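Local coordinates for oxysterol-binding protein homolog 3 (Saccharomyces cerevisiae, PDB 4IC4) that carries lipids in a hydrophobic pocket and transfers them between membranes by non-vesicular, phosphoinositide-coupled directional transport, at residues A[55-60]-A[168-173]. Sequence-based numbering, arbitrary orientation.
Sequences DLSSIA and PSQKFW
Q170 reaches out of strand 160-172 and sets its amide against the turn that begins at D55. Its CG lies between the backbone N and the carbonyl carbon (chi1 50°), and from there the chain runs extended, which carries the amide off the strand to L56 and S57. At its end OE1 accepts a hydrogen bond from the backbone N of S57, 3.2 Å away and fairly straight at 161°; the modelled place of OE1 is somewhat uncertain, so the bond is less sure than its angle suggests. NE2 faces the aliphatic side of L56, whose side chain crosses that of Q170 at about a right angle, with CD1 of L56 3.6 Å from NE2 of Q170. Nearer the strand along the Q170 chain, CB of D55 packs 3.9 Å from CG of Q170, while the D55 carboxylate stands steeply to the amide, their planes 77° apart. OD1 of D55 also lies near the plane of the F172 ring, at its edge, 4.1 Å from CD2 of F172, a loose contact on an open surface. An alanine in place of Q170 would probably leave S57 N without this acceptor and open a gap beside L56 and D55. The turn itself is closed by backbone bonds from S58 N to D55 O and from I59 N to L56 O. S58, I59 and A60 belong to the phosphatidylinositol 4-phosphate site, and the side chain of L56 lies about 3 Å from that of K118, another residue of the site; the contact thus lies beside residues that bind this lipid. It joins the loop between helix 44-50 and strand 66-67 to strand 160-172 of the β-barrel, which pairs antiparallel with strand 177-189 through backbone bonds of S169 with N180 and K171 with E178.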
ATOM      1  N   ASP A  55      -5.245 -19.766  -0.839  1.00 59.21           N
ATOM      2  CA  ASP A  55      -5.646 -18.640  -0.005  1.00 59.00           C
ATOM      3  C   ASP A  55      -6.062 -17.338  -0.680  1.00 58.46           C
ATOM      4  O   ASP A  55      -5.493 -16.910  -1.685  1.00 58.28           O
ATOM      5  CB  ASP A  55      -4.558 -18.340   1.035  1.00 59.66           C
ATOM      6  CG  ASP A  55      -4.848 -18.981   2.383  1.00 60.28           C
ATOM      7  OD1 ASP A  55      -5.068 -20.211   2.427  1.00 60.81           O
ATOM      8  OD2 ASP A  55      -4.852 -18.257   3.402  1.00 60.50           O
ATOM      9  N   LEU A  56      -7.077 -16.731  -0.073  1.00 57.66           N
ATOM     10  CA  LEU A  56      -7.676 -15.465  -0.470  1.00 56.55           C
ATOM     11  C   LEU A  56      -7.441 -14.964  -1.894  1.00 55.50           C
ATOM     12  O   LEU A  56      -8.354 -14.990  -2.719  1.00 55.79           O
ATOM     13  CB  LEU A  56      -7.253 -14.394   0.540  1.00 56.92           C
ATOM     14  CG  LEU A  56      -7.716 -12.941   0.425  1.00 57.22           C
ATOM     15  CD1 LEU A  56      -7.778 -12.359   1.823  1.00 57.39           C
ATOM     16  CD2 LEU A  56      -6.775 -12.128  -0.459  1.00 57.31           C
ATOM     17  N   SER A  57      -6.226 -14.505  -2.178  1.00 53.90           N
ATOM     18  CA  SER A  57      -5.902 -13.964  -3.499  1.00 52.36           C
ATOM     19  C   SER A  57      -6.441 -14.744  -4.701  1.00 51.09           C
ATOM     20  O   SER A  57      -6.689 -14.158  -5.756  1.00 50.59           O
ATOM     21  CB  SER A  57      -4.387 -13.794  -3.650  1.00 52.89           C
ATOM     22  OG  SER A  57      -3.742 -15.044  -3.819  1.00 53.93           O
ATOM     23  N   SER A  58      -6.626 -16.052  -4.554  1.00 49.06           N
ATOM     24  CA  SER A  58      -7.137 -16.854  -5.660  1.00 47.61           C
ATOM     25  C   SER A  58      -8.561 -17.353  -5.429  1.00 46.57           C
ATOM     26  O   SER A  58      -9.160 -17.971  -6.310  1.00 46.76           O
ATOM     27  CB  SER A  58      -6.209 -18.044  -5.917  1.00 47.79           C
ATOM     28  OG  SER A  58      -6.050 -18.841  -4.756  1.00 48.26           O
ATOM     29  N   ILE A  59      -9.105 -17.069  -4.250  1.00 44.69           N
ATOM     30  CA  ILE A  59     -10.455 -17.501  -3.910  1.00 43.10           C
ATOM     31  C   ILE A  59     -11.537 -16.549  -4.416  1.00 41.39           C
ATOM     32  O   ILE A  59     -11.429 -15.331  -4.267  1.00 41.15           O
ATOM     33  CB  ILE A  59     -10.612 -17.654  -2.378  1.00 43.84           C
ATOM     34  CG1 ILE A  59      -9.578 -18.649  -1.847  1.00 44.54           C
ATOM     35  CG2 ILE A  59     -12.022 -18.119  -2.037  1.00 43.74           C
ATOM     36  CD1 ILE A  59      -9.573 -19.985  -2.566  1.00 45.08           C
ATOM     37  N   ALA A  60     -12.583 -17.115  -5.013  1.00 38.91           N
ATOM     38  CA  ALA A  60     -13.692 -16.320  -5.525  1.00 37.01           C
ATOM     39  C   ALA A  60     -14.448 -15.755  -4.329  1.00 34.72           C
ATOM     40  O   ALA A  60     -15.175 -16.473  -3.643  1.00 35.53           O
ATOM     41  CB  ALA A  60     -14.615 -17.186  -6.371  1.00 37.49           C
ATOM     42  N   PRO A 168       2.195  -9.749  -2.288  1.00 12.70           N
ATOM     43  CA  PRO A 168       1.593  -9.972  -0.970  1.00 13.44           C
ATOM     44  C   PRO A 168       1.487 -11.475  -0.750  1.00 13.86           C
ATOM     45  O   PRO A 168       1.284 -12.229  -1.701  1.00 16.16           O
ATOM     46  CB  PRO A 168       0.222  -9.312  -1.099  1.00 13.84           C
ATOM     47  CG  PRO A 168       0.466  -8.216  -2.107  1.00 13.30           C
ATOM     48  CD  PRO A 168       1.319  -8.918  -3.135  1.00 13.24           C
ATOM     49  N   SER A 169       1.641 -11.913   0.492  1.00 16.67           N
ATOM     50  CA  SER A 169       1.545 -13.335   0.790  1.00 18.09           C
ATOM     51  C   SER A 169       0.781 -13.520   2.088  1.00 19.69           C
ATOM     52  O   SER A 169       0.707 -12.608   2.912  1.00 16.62           O
ATOM     53  CB  SER A 169       2.935 -13.962   0.912  1.00 19.53           C
ATOM     54  OG  SER A 169       3.575 -13.558   2.107  1.00 22.49           O
ATOM     55  N   GLN A 170       0.220 -14.710   2.262  1.00 24.68           N
ATOM     56  CA  GLN A 170      -0.556 -15.019   3.451  1.00 30.10           C
ATOM     57  C   GLN A 170      -0.507 -16.505   3.772  1.00 32.86           C
ATOM     58  O   GLN A 170      -0.464 -17.347   2.873  1.00 33.65           O
ATOM     59  CB  GLN A 170      -2.004 -14.588   3.235  1.00 31.70           C
ATOM     60  CG  GLN A 170      -2.581 -15.097   1.924  1.00 36.30           C
ATOM     61  CD  GLN A 170      -3.946 -14.522   1.615  1.00 38.21           C
ATOM     62  OE1 GLN A 170      -4.495 -14.753   0.539  1.00 40.37           O
ATOM     63  NE2 GLN A 170      -4.504 -13.770   2.558  1.00 39.93           N
ATOM     64  N   LYS A 171      -0.518 -16.816   5.063  1.00 35.92           N
ATOM     65  CA  LYS A 171      -0.487 -18.193   5.538  1.00 39.15           C
ATOM     66  C   LYS A 171      -1.119 -18.240   6.920  1.00 40.86           C
ATOM     67  O   LYS A 171      -0.659 -17.563   7.840  1.00 40.79           O
ATOM     68  CB  LYS A 171       0.956 -18.704   5.614  1.00 40.09           C
ATOM     69  CG  LYS A 171       1.632 -18.896   4.264  1.00 41.90           C
ATOM     70  CD  LYS A 171       0.943 -19.982   3.450  1.00 43.30           C
ATOM     71  CE  LYS A 171       1.559 -20.114   2.065  1.00 43.82           C
ATOM     72  NZ  LYS A 171       3.009 -20.447   2.126  1.00 44.12           N
ATOM     73  N   PHE A 172      -2.180 -19.026   7.066  1.00 43.33           N
ATOM     74  CA  PHE A 172      -2.847 -19.136   8.356  1.00 45.59           C
ATOM     75  C   PHE A 172      -2.012 -20.003   9.291  1.00 45.95           C
ATOM     76  O   PHE A 172      -1.437 -21.009   8.874  1.00 46.22           O
ATOM     77  CB  PHE A 172      -4.261 -19.711   8.186  1.00 47.61           C
ATOM     78  CG  PHE A 172      -4.298 -21.114   7.648  1.00 49.80           C
ATOM     79  CD1 PHE A 172      -4.038 -22.203   8.476  1.00 50.70           C
ATOM     80  CD2 PHE A 172      -4.610 -21.350   6.313  1.00 50.59           C
ATOM     81  CE1 PHE A 172      -4.090 -23.507   7.983  1.00 51.53           C
ATOM     82  CE2 PHE A 172      -4.665 -22.649   5.808  1.00 51.53           C
ATOM     83  CZ  PHE A 172      -4.405 -23.729   6.647  1.00 51.50           C
ATOM     84  N   TRP A 173      -1.938 -19.596  10.553  1.00 46.16           N
ATOM     85  CA  TRP A 173      -1.159 -20.319  11.546  1.00 46.48           C
ATOM     86  C   TRP A 173      -2.062 -21.207  12.399  1.00 46.62           C
ATOM     87  O   TRP A 173      -1.621 -21.792  13.389  1.00 46.77           O
ATOM     88  CB  TRP A 173      -0.407 -19.321  12.433  1.00 46.81           C
ATOM     89  CG  TRP A 173       0.924 -19.818  12.915  1.00 47.82           C
ATOM     90  CD1 TRP A 173       1.153 -20.844  13.785  1.00 47.95           C
ATOM     91  CD2 TRP A 173       2.213 -19.314  12.540  1.00 47.49           C
ATOM     92  NE1 TRP A 173       2.504 -21.012  13.976  1.00 48.38           N
ATOM     93  CE2 TRP A 173       3.178 -20.086  13.223  1.00 47.40           C
ATOM     94  CE3 TRP A 173       2.647 -18.285  11.692  1.00 47.57           C
ATOM     95  CZ2 TRP A 173       4.553 -19.863  13.085  1.00 47.18           C
ATOM     96  CZ3 TRP A 173       4.015 -18.063  11.554  1.00 47.47           C
ATOM     97  CH2 TRP A 173       4.951 -18.850  12.249  1.00 47.00           C
TER